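PDB 2W5E: serine protease p27 from Human astrovirus 1, which is a trypsin-like (clan PA) serine protease that probably cleaves the viral non-structural polyprotein into its functional products. Local coordinates for residues 153-156 / 157-161. Numbering follows the deposited sequence.
Sequences VIID and PTDFH
D156 and T158 illustrate how one carboxylate can organise a change of chain direction. OD1 of D156 accepts from T158 OG1 at 2.6 Å on its syn lone pair and, on its anti side, from T158 N at 3.0 Å. A chi1 of 68°, setting CG between the backbone N and carbonyl carbon, brings the carboxylate round to face T158. With P157 as the middle residue, this is an Asx-Pro turn, and D159 N closes a type I beta turn on D156 O at 3.0 Å. D159 returns the grip: its OD2 takes the N-H of D156 at 2.9 Å, nearly straight (163°), and forms a salt bridge with K64, which probably eases the 3.7 Å approach of D156 OD2 to D159 OD2. The turn follows strand 149-154, the last of the C-terminal barrel of this chymotrypsin-like fold, and directs the chain against the N-terminal barrel; the D159 side chain lies about 10 Å from that of catalytic D65. Inward, I155 is buried against I66 and F68, its CD1 meeting CE1 of F160 obliquely at 4.0 Å, while the F160 ring also meets F68. Toward solvent the packing thins: T158 is held mainly by its polar bonds, and exposed P157 touches L83.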
ATOM      1  N   VAL A 153     -20.392  20.781 -14.093  1.00 33.57           N
ATOM      2  CA  VAL A 153     -19.474  21.706 -14.759  1.00 34.52           C
ATOM      3  C   VAL A 153     -18.057  21.140 -14.725  1.00 34.81           C
ATOM      4  O   VAL A 153     -17.532  20.826 -13.652  1.00 34.57           O
ATOM      5  CB  VAL A 153     -19.494  23.128 -14.128  1.00 34.52           C
ATOM      6  CG1 VAL A 153     -18.511  24.046 -14.838  1.00 35.24           C
ATOM      7  CG2 VAL A 153     -20.892  23.729 -14.197  1.00 35.42           C
ATOM      8  N   ILE A 154     -17.454  21.016 -15.905  1.00 35.57           N
ATOM      9  CA  ILE A 154     -16.073  20.545 -16.050  1.00 36.62           C
ATOM     10  C   ILE A 154     -15.084  21.457 -15.315  1.00 37.16           C
ATOM     11  O   ILE A 154     -15.189  22.687 -15.373  1.00 37.08           O
ATOM     12  CB  ILE A 154     -15.681  20.352 -17.550  1.00 36.72           C
ATOM     13  CG1 ILE A 154     -16.221  19.022 -18.079  1.00 37.33           C
ATOM     14  CG2 ILE A 154     -14.169  20.365 -17.755  1.00 36.99           C
ATOM     15  CD1 ILE A 154     -17.470  19.143 -18.913  1.00 38.50           C
ATOM     16  N   ILE A 155     -14.139  20.833 -14.615  1.00 37.79           N
ATOM     17  CA  ILE A 155     -13.117  21.548 -13.860  1.00 38.72           C
ATOM     18  C   ILE A 155     -11.732  21.301 -14.467  1.00 39.47           C
ATOM     19  O   ILE A 155     -11.451  20.213 -14.975  1.00 39.59           O
ATOM     20  CB  ILE A 155     -13.157  21.158 -12.347  1.00 38.55           C
ATOM     21  CG1 ILE A 155     -12.284  22.101 -11.503  1.00 38.95           C
ATOM     22  CG2 ILE A 155     -12.791  19.680 -12.136  1.00 38.15           C
ATOM     23  CD1 ILE A 155     -12.390  21.885  -9.988  1.00 38.84           C
ATOM     24  N   ASP A 156     -10.882  22.324 -14.433  1.00 40.45           N
ATOM     25  CA  ASP A 156      -9.480  22.176 -14.826  1.00 41.63           C
ATOM     26  C   ASP A 156      -8.555  22.932 -13.852  1.00 41.96           C
ATOM     27  O   ASP A 156      -9.040  23.737 -13.054  1.00 41.79           O
ATOM     28  CB  ASP A 156      -9.264  22.555 -16.307  1.00 41.94           C
ATOM     29  CG  ASP A 156      -9.462  24.031 -16.582  1.00 43.06           C
ATOM     30  OD1 ASP A 156      -8.623  24.834 -16.133  1.00 44.80           O
ATOM     31  OD2 ASP A 156     -10.436  24.386 -17.279  1.00 44.41           O
ATOM     32  N   PRO A 157      -7.233  22.649 -13.883  1.00 42.45           N
ATOM     33  CA  PRO A 157      -6.302  23.250 -12.916  1.00 42.80           C
ATOM     34  C   PRO A 157      -6.283  24.786 -12.859  1.00 43.13           C
ATOM     35  O   PRO A 157      -5.893  25.347 -11.829  1.00 43.25           O
ATOM     36  CB  PRO A 157      -4.938  22.713 -13.365  1.00 42.80           C
ATOM     37  CG  PRO A 157      -5.254  21.441 -14.051  1.00 42.67           C
ATOM     38  CD  PRO A 157      -6.526  21.723 -14.790  1.00 42.56           C
ATOM     39  N   THR A 158      -6.702  25.454 -13.935  1.00 43.31           N
ATOM     40  CA  THR A 158      -6.696  26.920 -13.977  1.00 43.61           C
ATOM     41  C   THR A 158      -7.870  27.532 -13.212  1.00 43.74           C
ATOM     42  O   THR A 158      -7.896  28.742 -12.974  1.00 43.80           O
ATOM     43  CB  THR A 158      -6.679  27.479 -15.425  1.00 43.64           C
ATOM     44  OG1 THR A 158      -7.973  27.325 -16.025  1.00 43.80           O
ATOM     45  CG2 THR A 158      -5.620  26.777 -16.281  1.00 43.79           C
ATOM     46  N   ASP A 159      -8.835  26.694 -12.835  1.00 43.72           N
ATOM     47  CA  ASP A 159     -10.008  27.136 -12.081  1.00 43.75           C
ATOM     48  C   ASP A 159      -9.709  27.379 -10.606  1.00 43.69           C
ATOM     49  O   ASP A 159     -10.445  28.105  -9.936  1.00 43.74           O
ATOM     50  CB  ASP A 159     -11.145  26.118 -12.212  1.00 43.76           C
ATOM     51  CG  ASP A 159     -11.741  26.081 -13.603  1.00 43.65           C
ATOM     52  OD1 ASP A 159     -11.859  27.149 -14.237  1.00 43.42           O
ATOM     53  OD2 ASP A 159     -12.104  24.978 -14.058  1.00 43.45           O
ATOM     54  N   PHE A 160      -8.629  26.772 -10.117  1.00 43.74           N
ATOM     55  CA  PHE A 160      -8.242  26.826  -8.704  1.00 43.95           C
ATOM     56  C   PHE A 160      -7.801  28.211  -8.216  1.00 44.32           C
ATOM     57  O   PHE A 160      -7.894  28.505  -7.022  1.00 44.33           O
ATOM     58  CB  PHE A 160      -7.133  25.803  -8.418  1.00 43.68           C
ATOM     59  CG  PHE A 160      -7.636  24.408  -8.144  1.00 43.16           C
ATOM     60  CD1 PHE A 160      -8.123  23.607  -9.175  1.00 42.86           C
ATOM     61  CD2 PHE A 160      -7.605  23.887  -6.852  1.00 42.73           C
ATOM     62  CE1 PHE A 160      -8.585  22.317  -8.920  1.00 42.39           C
ATOM     63  CE2 PHE A 160      -8.063  22.598  -6.586  1.00 42.23           C
ATOM     64  CZ  PHE A 160      -8.553  21.813  -7.625  1.00 42.53           C
ATOM     65  N   HIS A 161      -7.316  29.048  -9.132  1.00 44.75           N
ATOM     66  CA  HIS A 161      -6.737  30.347  -8.769  1.00 45.25           C
ATOM     67  C   HIS A 161      -7.070  31.457  -9.769  1.00 45.64           C
ATOM     68  O   HIS A 161      -7.240  31.189 -10.962  1.00 45.78           O
ATOM     69  CB  HIS A 161      -5.215  30.229  -8.603  1.00 45.16           C
ATOM     70  CG  HIS A 161      -4.799  29.383  -7.440  1.00 45.00           C
ATOM     71  ND1 HIS A 161      -4.375  28.079  -7.580  1.00 44.73           N
ATOM     72  CD2 HIS A 161      -4.754  29.652  -6.114  1.00 44.64           C
ATOM     73  CE1 HIS A 161      -4.083  27.582  -6.392  1.00 44.94           C
ATOM     74  NE2 HIS A 161      -4.303  28.517  -5.486  1.00 44.76           N
TER